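Local coordinates for bartonella effector protein (Bep) substrate of VirB T4SS (Bartonella clarridgeiae, PDB 4XI8), which is a type IV-secreted Bartonella effector whose Fic-family domain, the part described here, probably transfers AMP from ATP onto threonine or tyrosine residues of proteins, at residues E36-D41 with E72-W77; N100-G105 with N139-F144; F127-S132 with P198-F203. One frame throughout, in Å; residues are numbered along the deposited sequence.

Contact 1 (E36-D41 with E72-W77); sequences ERCAYD and EKMFEW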
loop_
_atom_site.group_PDB
_atom_site.type_symbol
_atom_site.label_atom_id
_atom_site.label_comp_id
_atom_site.label_asym_id
_atom_site.label_seq_id
_atom_site.Cartn_x
_atom_site.Cartn_y
_atom_site.Cartn_z
ATOM N N GLU A 36 18.921 -7.762 0.046
ATOM C CA GLU A 36 18.685 -7.486 -1.366
ATOM C C GLU A 36 18.844 -8.737 -2.228
ATOM O O GLU A 36 18.000 -9.023 -3.078
ATOM C CB GLU A 36 19.631 -6.385 -1.855
ATOM C CG GLU A 36 19.230 -5.748 -3.178
ATOM C CD GLU A 36 19.781 -6.491 -4.381
ATOM O OE1 GLU A 36 19.300 -6.241 -5.505
ATOM O OE2 GLU A 36 20.696 -7.323 -4.201
ATOM N N ARG A 37 19.924 -9.480 -2.006
ATOM C CA ARG A 37 20.185 -10.687 -2.783
ATOM C C ARG A 37 19.158 -11.773 -2.491
ATOM O O ARG A 37 18.760 -12.519 -3.388
ATOM C CB ARG A 37 21.594 -11.215 -2.512
ATOM C CG ARG A 37 21.996 -12.355 -3.437
ATOM C CD ARG A 37 22.059 -11.907 -4.889
ATOM N NE ARG A 37 22.730 -12.889 -5.735
ATOM C CZ ARG A 37 24.026 -12.864 -6.027
ATOM N NH1 ARG A 37 24.799 -11.900 -5.544
ATOM N NH2 ARG A 37 24.551 -13.801 -6.805
ATOM N N CYS A 38 18.734 -11.860 -1.235
ATOM C CA CYS A 38 17.745 -12.853 -0.844
ATOM C C CYS A 38 16.406 -12.577 -1.510
ATOM O O CYS A 38 15.759 -13.491 -2.016
ATOM C CB CYS A 38 17.579 -12.882 0.675
ATOM S SG CYS A 38 16.447 -14.162 1.264
ATOM N N ALA A 39 15.999 -11.312 -1.516
ATOM C CA ALA A 39 14.727 -10.926 -2.113
ATOM C C ALA A 39 14.756 -11.115 -3.626
ATOM O O ALA A 39 13.753 -11.487 -4.234
ATOM C CB ALA A 39 14.394 -9.485 -1.764
ATOM N N TYR A 40 15.916 -10.863 -4.224
ATOM C CA TYR A 40 16.085 -10.998 -5.667
ATOM C C TYR A 40 16.015 -12.460 -6.097
ATOM O O TYR A 40 15.347 -12.797 -7.074
ATOM C CB TYR A 40 17.409 -10.376 -6.115
ATOM C CG TYR A 40 17.675 -10.518 -7.598
ATOM C CD1 TYR A 40 17.035 -9.696 -8.517
ATOM C CD2 TYR A 40 18.567 -11.467 -8.079
ATOM C CE1 TYR A 40 17.272 -9.818 -9.873
ATOM C CE2 TYR A 40 18.812 -11.597 -9.434
ATOM C CZ TYR A 40 18.161 -10.770 -10.325
ATOM O OH TYR A 40 18.400 -10.893 -11.675
ATOM N N ASP A 41 16.710 -13.324 -5.362
ATOM C CA ASP A 41 16.715 -14.751 -5.664
ATOM C C ASP A 41 15.361 -15.378 -5.360
ATOM O O ASP A 41 14.937 -16.320 -6.032
ATOM C CB ASP A 41 17.808 -15.467 -4.867
ATOM C CG ASP A 41 19.200 -15.184 -5.395
ATOM O OD1 ASP A 41 19.316 -14.642 -6.514
ATOM O OD2 ASP A 41 20.180 -15.510 -4.692
ATOM N N GLU A 72 17.416 -22.385 -2.407
ATOM C CA GLU A 72 18.557 -23.249 -2.720
ATOM C C GLU A 72 19.787 -22.448 -3.132
ATOM O O GLU A 72 20.915 -22.901 -2.958
ATOM C CB GLU A 72 18.197 -24.258 -3.815
ATOM C CG GLU A 72 18.016 -23.672 -5.202
ATOM C CD GLU A 72 17.596 -24.719 -6.216
ATOM O OE1 GLU A 72 17.194 -24.339 -7.336
ATOM O OE2 GLU A 72 17.669 -25.923 -5.891
ATOM N N LYS A 73 19.563 -21.258 -3.674
ATOM C CA LYS A 73 20.656 -20.380 -4.071
ATOM C C LYS A 73 21.108 -19.545 -2.883
ATOM O O LYS A 73 22.154 -18.898 -2.924
ATOM C CB LYS A 73 20.239 -19.473 -5.229
ATOM C CG LYS A 73 20.481 -20.069 -6.606
ATOM C CD LYS A 73 20.169 -19.064 -7.701
ATOM C CE LYS A 73 21.401 -18.765 -8.540
ATOM N NZ LYS A 73 22.517 -18.229 -7.712
ATOM N N MET A 74 20.316 -19.580 -1.817
ATOM C CA MET A 74 20.551 -18.735 -0.656
ATOM C C MET A 74 21.144 -19.505 0.521
ATOM O O MET A 74 22.175 -19.116 1.069
ATOM C CB MET A 74 19.232 -18.084 -0.233
ATOM C CG MET A 74 19.370 -16.868 0.653
ATOM S SD MET A 74 20.076 -15.471 -0.233
ATOM C CE MET A 74 21.569 -15.228 0.709
ATOM N N PHE A 75 20.492 -20.598 0.902
ATOM C CA PHE A 75 20.905 -21.369 2.069
ATOM C C PHE A 75 21.276 -22.804 1.708
ATOM O O PHE A 75 20.706 -23.393 0.790
ATOM C CB PHE A 75 19.800 -21.364 3.128
ATOM C CG PHE A 75 19.352 -19.987 3.530
ATOM C CD1 PHE A 75 20.269 -18.959 3.673
ATOM C CD2 PHE A 75 18.012 -19.719 3.760
ATOM C CE1 PHE A 75 19.861 -17.690 4.041
ATOM C CE2 PHE A 75 17.597 -18.452 4.127
ATOM C CZ PHE A 75 18.524 -17.438 4.266
ATOM N N GLU A 76 22.236 -23.359 2.441
ATOM C CA GLU A 76 22.671 -24.734 2.222
ATOM C C GLU A 76 21.603 -25.722 2.679
ATOM O O GLU A 76 21.524 -26.844 2.177
ATOM C CB GLU A 76 23.985 -25.013 2.957
ATOM C CG GLU A 76 25.199 -24.306 2.378
ATOM C CD GLU A 76 26.490 -24.727 3.054
ATOM O OE1 GLU A 76 26.442 -25.616 3.927
ATOM O OE2 GLU A 76 27.553 -24.167 2.713
ATOM N N TRP A 77 20.786 -25.293 3.635
ATOM C CA TRP A 77 19.729 -26.127 4.203
ATOM C C TRP A 77 18.381 -25.878 3.532
ATOM O O TRP A 77 17.348 -25.839 4.199
ATOM C CB TRP A 77 19.626 -25.880 5.711
ATOM C CG TRP A 77 19.702 -24.427 6.088
ATOM C CD1 TRP A 77 20.835 -23.690 6.280
ATOM C CD2 TRP A 77 18.603 -23.538 6.322
ATOM N NE1 TRP A 77 20.511 -22.398 6.614
ATOM C CE2 TRP A 77 19.145 -22.278 6.647
ATOM C CE3 TRP A 77 17.212 -23.682 6.287
ATOM C CZ2 TRP A 77 18.349 -21.173 6.935
ATOM C CZ3 TRP A 77 16.423 -22.584 6.572
ATOM C CH2 TRP A 77 16.994 -21.346 6.892
#

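Contact 2 (N100-G105 with N139-F144); sequences NKIKEG and NKIRPF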
loop_
_atom_site.group_PDB
_atom_site.type_symbol
_atom_site.label_atom_id
_atom_site.label_comp_id
_atom_site.label_asym_id
_atom_site.label_seq_id
_atom_site.Cartn_x
_atom_site.Cartn_y
_atom_site.Cartn_z
ATOM N N ASN A 100 9.622 -30.256 19.395
ATOM C CA ASN A 100 9.185 -29.522 18.210
ATOM C C ASN A 100 7.877 -30.035 17.600
ATOM O O ASN A 100 7.096 -29.248 17.064
ATOM C CB ASN A 100 10.290 -29.540 17.148
ATOM C CG ASN A 100 10.671 -30.946 16.720
ATOM O OD1 ASN A 100 9.880 -31.659 16.099
ATOM N ND2 ASN A 100 11.892 -31.350 17.048
ATOM N N LYS A 101 7.663 -31.349 17.670
ATOM C CA LYS A 101 6.448 -31.992 17.162
ATOM C C LYS A 101 6.282 -31.809 15.650
ATOM O O LYS A 101 5.170 -31.889 15.128
ATOM C CB LYS A 101 5.207 -31.449 17.878
ATOM C CG LYS A 101 5.152 -31.716 19.371
ATOM C CD LYS A 101 3.851 -32.394 19.757
ATOM C CE LYS A 101 3.773 -32.617 21.255
ATOM N NZ LYS A 101 3.772 -31.329 21.991
ATOM N N ILE A 102 7.388 -31.573 14.951
ATOM C CA ILE A 102 7.360 -31.371 13.505
ATOM C C ILE A 102 7.055 -32.657 12.735
ATOM O O ILE A 102 6.230 -32.657 11.821
ATOM C CB ILE A 102 8.692 -30.786 12.997
ATOM C CG1 ILE A 102 8.973 -29.443 13.676
ATOM C CG2 ILE A 102 8.663 -30.615 11.489
ATOM C CD1 ILE A 102 10.271 -28.801 13.245
ATOM N N LYS A 103 7.718 -33.746 13.113
ATOM C CA LYS A 103 7.571 -35.025 12.418
ATOM C C LYS A 103 6.135 -35.540 12.475
ATOM O O LYS A 103 5.579 -35.967 11.462
ATOM C CB LYS A 103 8.521 -36.069 13.010
ATOM N N GLU A 104 5.539 -35.495 13.661
ATOM C CA GLU A 104 4.156 -35.919 13.835
ATOM C C GLU A 104 3.197 -34.952 13.145
ATOM O O GLU A 104 2.141 -35.354 12.656
ATOM C CB GLU A 104 3.810 -36.031 15.321
ATOM N N GLY A 105 3.575 -33.679 13.105
ATOM C CA GLY A 105 2.752 -32.660 12.481
ATOM C C GLY A 105 2.660 -32.819 10.976
ATOM O O GLY A 105 1.573 -32.745 10.403
ATOM N N ASN A 139 1.298 -23.938 11.235
ATOM C CA ASN A 139 1.826 -22.764 11.921
ATOM C C ASN A 139 2.195 -23.077 13.368
ATOM O O ASN A 139 3.108 -22.470 13.929
ATOM C CB ASN A 139 0.819 -21.615 11.875
ATOM C CG ASN A 139 0.974 -20.753 10.640
ATOM O OD1 ASN A 139 1.759 -19.805 10.627
ATOM N ND2 ASN A 139 0.225 -21.076 9.593
ATOM N N LYS A 140 1.475 -24.022 13.967
ATOM C CA LYS A 140 1.758 -24.454 15.330
ATOM C C LYS A 140 3.152 -25.057 15.406
ATOM O O LYS A 140 3.923 -24.768 16.320
ATOM C CB LYS A 140 0.709 -25.466 15.799
ATOM C CG LYS A 140 0.878 -25.930 17.235
ATOM C CD LYS A 140 -0.151 -26.995 17.586
ATOM C CE LYS A 140 0.249 -27.768 18.834
ATOM N NZ LYS A 140 1.421 -28.657 18.592
ATOM N N ILE A 141 3.469 -25.894 14.426
ATOM C CA ILE A 141 4.817 -26.418 14.268
ATOM C C ILE A 141 5.530 -25.598 13.200
ATOM O O ILE A 141 4.936 -25.253 12.182
ATOM C CB ILE A 141 4.819 -27.915 13.885
ATOM C CG1 ILE A 141 4.041 -28.149 12.587
ATOM C CG2 ILE A 141 4.226 -28.750 15.006
ATOM C CD1 ILE A 141 4.426 -29.416 11.859
ATOM N N ARG A 142 6.786 -25.246 13.444
ATOM C CA ARG A 142 7.550 -24.513 12.443
ATOM C C ARG A 142 8.581 -25.450 11.828
ATOM O O ARG A 142 9.677 -25.612 12.367
ATOM C CB ARG A 142 8.222 -23.275 13.046
ATOM C CG ARG A 142 7.290 -22.074 13.149
ATOM C CD ARG A 142 7.949 -20.866 13.807
ATOM N NE ARG A 142 9.019 -20.301 12.987
ATOM C CZ ARG A 142 10.317 -20.512 13.180
ATOM N NH1 ARG A 142 10.727 -21.288 14.172
ATOM N NH2 ARG A 142 11.206 -19.946 12.376
ATOM N N PRO A 143 8.225 -26.078 10.695
ATOM C CA PRO A 143 9.073 -27.079 10.040
ATOM C C PRO A 143 10.430 -26.511 9.648
ATOM O O PRO A 143 11.455 -27.144 9.899
ATOM C CB PRO A 143 8.261 -27.478 8.800
ATOM C CG PRO A 143 7.321 -26.344 8.571
ATOM C CD PRO A 143 6.998 -25.808 9.929
ATOM N N PHE A 144 10.432 -25.328 9.046
ATOM C CA PHE A 144 11.672 -24.698 8.619
ATOM C C PHE A 144 12.096 -23.626 9.614
ATOM O O PHE A 144 11.257 -22.991 10.253
ATOM C CB PHE A 144 11.515 -24.095 7.223
ATOM C CG PHE A 144 10.885 -25.026 6.231
ATOM C CD1 PHE A 144 11.624 -26.042 5.650
ATOM C CD2 PHE A 144 9.552 -24.886 5.879
ATOM C CE1 PHE A 144 11.045 -26.903 4.735
ATOM C CE2 PHE A 144 8.968 -25.743 4.965
ATOM C CZ PHE A 144 9.716 -26.753 4.393
#

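Contact 3 (F127-S132 with P198-F203); sequences FIHEVS and PMLHLF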
loop_
_atom_site.group_PDB
_atom_site.type_symbol
_atom_site.label_atom_id
_atom_site.label_comp_id
_atom_site.label_asym_id
_atom_site.label_seq_id
_atom_site.Cartn_x
_atom_site.Cartn_y
_atom_site.Cartn_z
ATOM N N PHE A 127 -14.168 -26.451 2.079
ATOM C CA PHE A 127 -12.794 -26.124 1.727
ATOM C C PHE A 127 -12.156 -25.216 2.772
ATOM O O PHE A 127 -10.994 -25.395 3.136
ATOM C CB PHE A 127 -12.744 -25.464 0.348
ATOM C CG PHE A 127 -11.361 -25.100 -0.102
ATOM C CD1 PHE A 127 -10.517 -26.062 -0.628
ATOM C CD2 PHE A 127 -10.907 -23.795 -0.004
ATOM C CE1 PHE A 127 -9.242 -25.731 -1.045
ATOM C CE2 PHE A 127 -9.634 -23.457 -0.419
ATOM C CZ PHE A 127 -8.801 -24.426 -0.942
ATOM N N ILE A 128 -12.925 -24.243 3.252
ATOM C CA ILE A 128 -12.444 -23.294 4.251
ATOM C C ILE A 128 -12.086 -23.978 5.569
ATOM O O ILE A 128 -11.031 -23.713 6.145
ATOM C CB ILE A 128 -13.494 -22.198 4.521
ATOM C CG1 ILE A 128 -13.724 -21.364 3.261
ATOM C CG2 ILE A 128 -13.057 -21.306 5.673
ATOM C CD1 ILE A 128 -14.930 -20.458 3.343
ATOM N N HIS A 129 -12.957 -24.867 6.035
ATOM C CA HIS A 129 -12.736 -25.565 7.299
ATOM C C HIS A 129 -11.569 -26.542 7.214
ATOM O O HIS A 129 -10.952 -26.870 8.227
ATOM C CB HIS A 129 -14.003 -26.307 7.735
ATOM C CG HIS A 129 -15.050 -25.418 8.330
ATOM N ND1 HIS A 129 -15.768 -24.509 7.582
ATOM C CD2 HIS A 129 -15.498 -25.298 9.600
ATOM C CE1 HIS A 129 -16.615 -23.868 8.367
ATOM N NE2 HIS A 129 -16.472 -24.329 9.599
ATOM N N GLU A 130 -11.264 -26.997 6.004
ATOM C CA GLU A 130 -10.186 -27.958 5.810
ATOM C C GLU A 130 -8.838 -27.259 5.686
ATOM O O GLU A 130 -7.836 -27.728 6.225
ATOM C CB GLU A 130 -10.449 -28.817 4.572
ATOM C CG GLU A 130 -11.547 -29.856 4.749
ATOM C CD GLU A 130 -11.153 -30.971 5.702
ATOM O OE1 GLU A 130 -9.943 -31.134 5.968
ATOM O OE2 GLU A 130 -12.055 -31.689 6.184
ATOM N N VAL A 131 -8.815 -26.135 4.979
ATOM C CA VAL A 131 -7.581 -25.388 4.788
ATOM C C VAL A 131 -7.158 -24.698 6.082
ATOM O O VAL A 131 -5.976 -24.684 6.431
ATOM C CB VAL A 131 -7.732 -24.339 3.663
ATOM C CG1 VAL A 131 -6.552 -23.380 3.648
ATOM C CG2 VAL A 131 -7.874 -25.031 2.323
ATOM N N SER A 132 -8.131 -24.145 6.799
ATOM C CA SER A 132 -7.859 -23.429 8.042
ATOM C C SER A 132 -7.198 -24.320 9.090
ATOM O O SER A 132 -6.276 -23.897 9.780
ATOM C CB SER A 132 -9.150 -22.837 8.612
ATOM O OG SER A 132 -9.821 -22.050 7.644
ATOM N N PRO A 198 -11.499 -16.725 14.083
ATOM C CA PRO A 198 -10.855 -15.691 13.261
ATOM C C PRO A 198 -10.207 -16.250 11.995
ATOM O O PRO A 198 -10.186 -15.568 10.970
ATOM C CB PRO A 198 -9.793 -15.106 14.198
ATOM C CG PRO A 198 -10.307 -15.383 15.560
ATOM C CD PRO A 198 -10.960 -16.725 15.456
ATOM N N MET A 199 -9.684 -17.470 12.070
ATOM C CA MET A 199 -9.076 -18.111 10.909
ATOM C C MET A 199 -10.114 -18.447 9.847
ATOM O O MET A 199 -9.864 -18.286 8.652
ATOM C CB MET A 199 -8.325 -19.377 11.323
ATOM C CG MET A 199 -6.836 -19.166 11.501
ATOM S SD MET A 199 -6.054 -18.642 9.964
ATOM C CE MET A 199 -4.406 -18.268 10.546
ATOM N N LEU A 200 -11.275 -18.920 10.288
ATOM C CA LEU A 200 -12.375 -19.219 9.379
ATOM C C LEU A 200 -12.833 -17.959 8.654
ATOM O O LEU A 200 -13.085 -17.981 7.450
ATOM C CB LEU A 200 -13.545 -19.849 10.137
ATOM C CG LEU A 200 -13.302 -21.241 10.724
ATOM C CD1 LEU A 200 -14.506 -21.700 11.531
ATOM C CD2 LEU A 200 -12.976 -22.241 9.623
ATOM N N HIS A 201 -12.937 -16.863 9.398
ATOM C CA HIS A 201 -13.319 -15.574 8.831
ATOM C C HIS A 201 -12.312 -15.086 7.794
ATOM O O HIS A 201 -12.688 -14.485 6.788
ATOM C CB HIS A 201 -13.467 -14.527 9.937
ATOM C CG HIS A 201 -14.656 -14.742 10.818
ATOM N ND1 HIS A 201 -14.918 -13.957 11.920
ATOM C CD2 HIS A 201 -15.658 -15.654 10.759
ATOM C CE1 HIS A 201 -16.028 -14.375 12.502
ATOM N NE2 HIS A 201 -16.495 -15.402 11.819
ATOM N N LEU A 202 -11.034 -15.346 8.049
ATOM C CA LEU A 202 -9.973 -14.926 7.141
ATOM C C LEU A 202 -10.110 -15.611 5.787
ATOM O O LEU A 202 -10.257 -14.951 4.760
ATOM C CB LEU A 202 -8.599 -15.221 7.754
ATOM C CG LEU A 202 -7.349 -14.599 7.122
ATOM C CD1 LEU A 202 -6.284 -14.380 8.183
ATOM C CD2 LEU A 202 -6.794 -15.462 5.996
ATOM N N PHE A 203 -10.081 -16.940 5.797
ATOM C CA PHE A 203 -10.140 -17.726 4.569
ATOM C C PHE A 203 -11.465 -17.558 3.829
ATOM O O PHE A 203 -11.523 -17.716 2.609
ATOM C CB PHE A 203 -9.885 -19.201 4.878
ATOM C CG PHE A 203 -8.432 -19.528 5.077
ATOM C CD1 PHE A 203 -7.559 -19.544 4.001
ATOM C CD2 PHE A 203 -7.936 -19.803 6.340
ATOM C CE1 PHE A 203 -6.220 -19.837 4.180
ATOM C CE2 PHE A 203 -6.598 -20.098 6.526
ATOM C CZ PHE A 203 -5.739 -20.114 5.445
#

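Contact 1 (E36-D41 with E72-W77)
Met74 swings CG away from its backbone N (chi1 -161°) and then folds back at chi2 (69°), a shape that lays its sulfur on helix 32-51 at Cys38. This is where the loop following helix 60-71 in the mainly helical Fic fold comes down on a neighbouring helix. SD sits 3.6 Å from Cys38 CA and 3.7 Å from Cys38 CB. The thiol joins in because chi1 of Cys38 (-176°) carries SG out beside Met74, whose CG is 4.0 Å from it. Farther back, the same Met74 CG lies over the rim of one face of the Phe75 ring, and Tyr27 and Asn25 also touch the Met74 side chain.

The polar half is looser. Asp41 and Lys73 run roughly perpendicular to each other without pairing, Asp41 OD2 staying 4.7 Å from Lys73 NZ. OD2 is instead hydrogen-bonded to Tyr27 OH, to which Lys73 NZ makes a weak bond as well. Arg37 is cation-pi partner to Tyr27 and is turned so that Asp41 OD1 lies in its guanidinium plane, at the edge; its NE makes a long salt bridge to Asp41 OD2 at 3.8 Å. What Asp41 OD2 meets of Lys73 is the aliphatic root, CB, at 4.0 Å.

Contact 2 (N100-G105 with N139-F144)
Pro143, which touches Ile102 across the contact, lays its CB above one face of the Phe144 ring, toward the rim; that ring also stacks with His67. Over one face of the Arg142 guanidinium, again offset, stands the carbonyl oxygen of Phe144, itself hydrogen-bonded to Asn148 ND2. The carboxamide of Asn100 is used in its own plane: a lone pair of OD1 takes the backbone N-H of Ile102 (OD1 to N 2.7 Å, nearly straight at 171°), an Asx turn at the start of helix 102-115.

The contact sets the start of that helix against the beginning of the Fic signature loop, which here reads Arg-Pro-Phe (residues 142-144) rather than the usual His-Pro-Phe. Ile102 CD1 reaches Arg142 O at 3.4 Å, and its CG2 meets Pro143 CB at 4.2 Å, the two side chains crossing at about a right angle. From the other segment Ile141 is directed toward 100-105. With CG1 in the crowded position between backbone N and carbonyl carbon (chi1 58°), CD1 is carried to Gly105 CA (3.7 Å), while CG2 lies against Lys101 O (3.3 Å) and Asn100 O (3.6 Å).

Lys101 NZ and Lys140 NZ stand 4.9 Å apart at the exposed margin and, if both are charged, would mildly repel. With no polar bond between the segments, the attraction probably comes chiefly from isoleucine and proline carbons packed against backbone, while Asn100 OD1 and Lys101 O are taken up at the start of helix 102-115, by the amides of Ile102 and Gly105.

Contact 3 (F127-S132 with P198-F203)
Val131 and Leu200 each set a methyl over a ring on the opposing helix. Val131 CG1 stands above one face of Phe203, 3.9 Å from the centroid and 25° off the normal, displaced toward CE1. Leu200 CD2 is almost exactly above the centre of the His129 ring (3.9 Å, 6° off the normal). That imidazole is poorly ordered, so this CH-pi contact is less certain; its ND1 bonds back to Lys125 O. Among rings outside the two segments, Phe203 meets Phe135 edge-to-face farther along helix 124-140, and on the far side of helix 197-206 His201 stacks on Tyr40 of the third subunit.

Apolar contact comes from Ile128, whose CG2 is directed away from its own backbone N and touches Phe203 CB (3.9 Å) and Leu200 CD2 (4.1 Å), lying also against Leu200 O. The Ile128 and Phe203 side chains run alongside each other with opposite headings. These residues join helix 124-140, the helix leading into the Fic signature loop, to helix 197-206, the last but one of the modelled helices. The axes approach to 9.3 Å, their directions 121° apart.

The polar interactions are internal to one helix. Ser132 OG donates to Ile128 O, which also takes the Ser132 amide from the opposite face of the carbonyl plane. The bond to Ile128 O leaves Ser132 OG oblique to the Phe203 ring, with Leu200 CD2 3.7 Å from OG.

How the contacts relate
Contact 1 is complete along the chain before either of the others begins, whereas contacts 2 and 3 interleave because both draw on helix 124-140. Their centres are about 20 Å apart. Contact 1 lies about 23 Å from contact 2 and 31 Å from contact 3, centre to centre, contacts 1 and 3 being on opposite sides of the chain's centre. No two contacts touch. Helix 124-140 thus meets helix 197-206 along its earlier turns, and its C-terminal end with the signature loop beyond meets the start of helix 102-115, while residues 36-41 and 198-203 also meet between subunits, linking copies of the protein in the assembly.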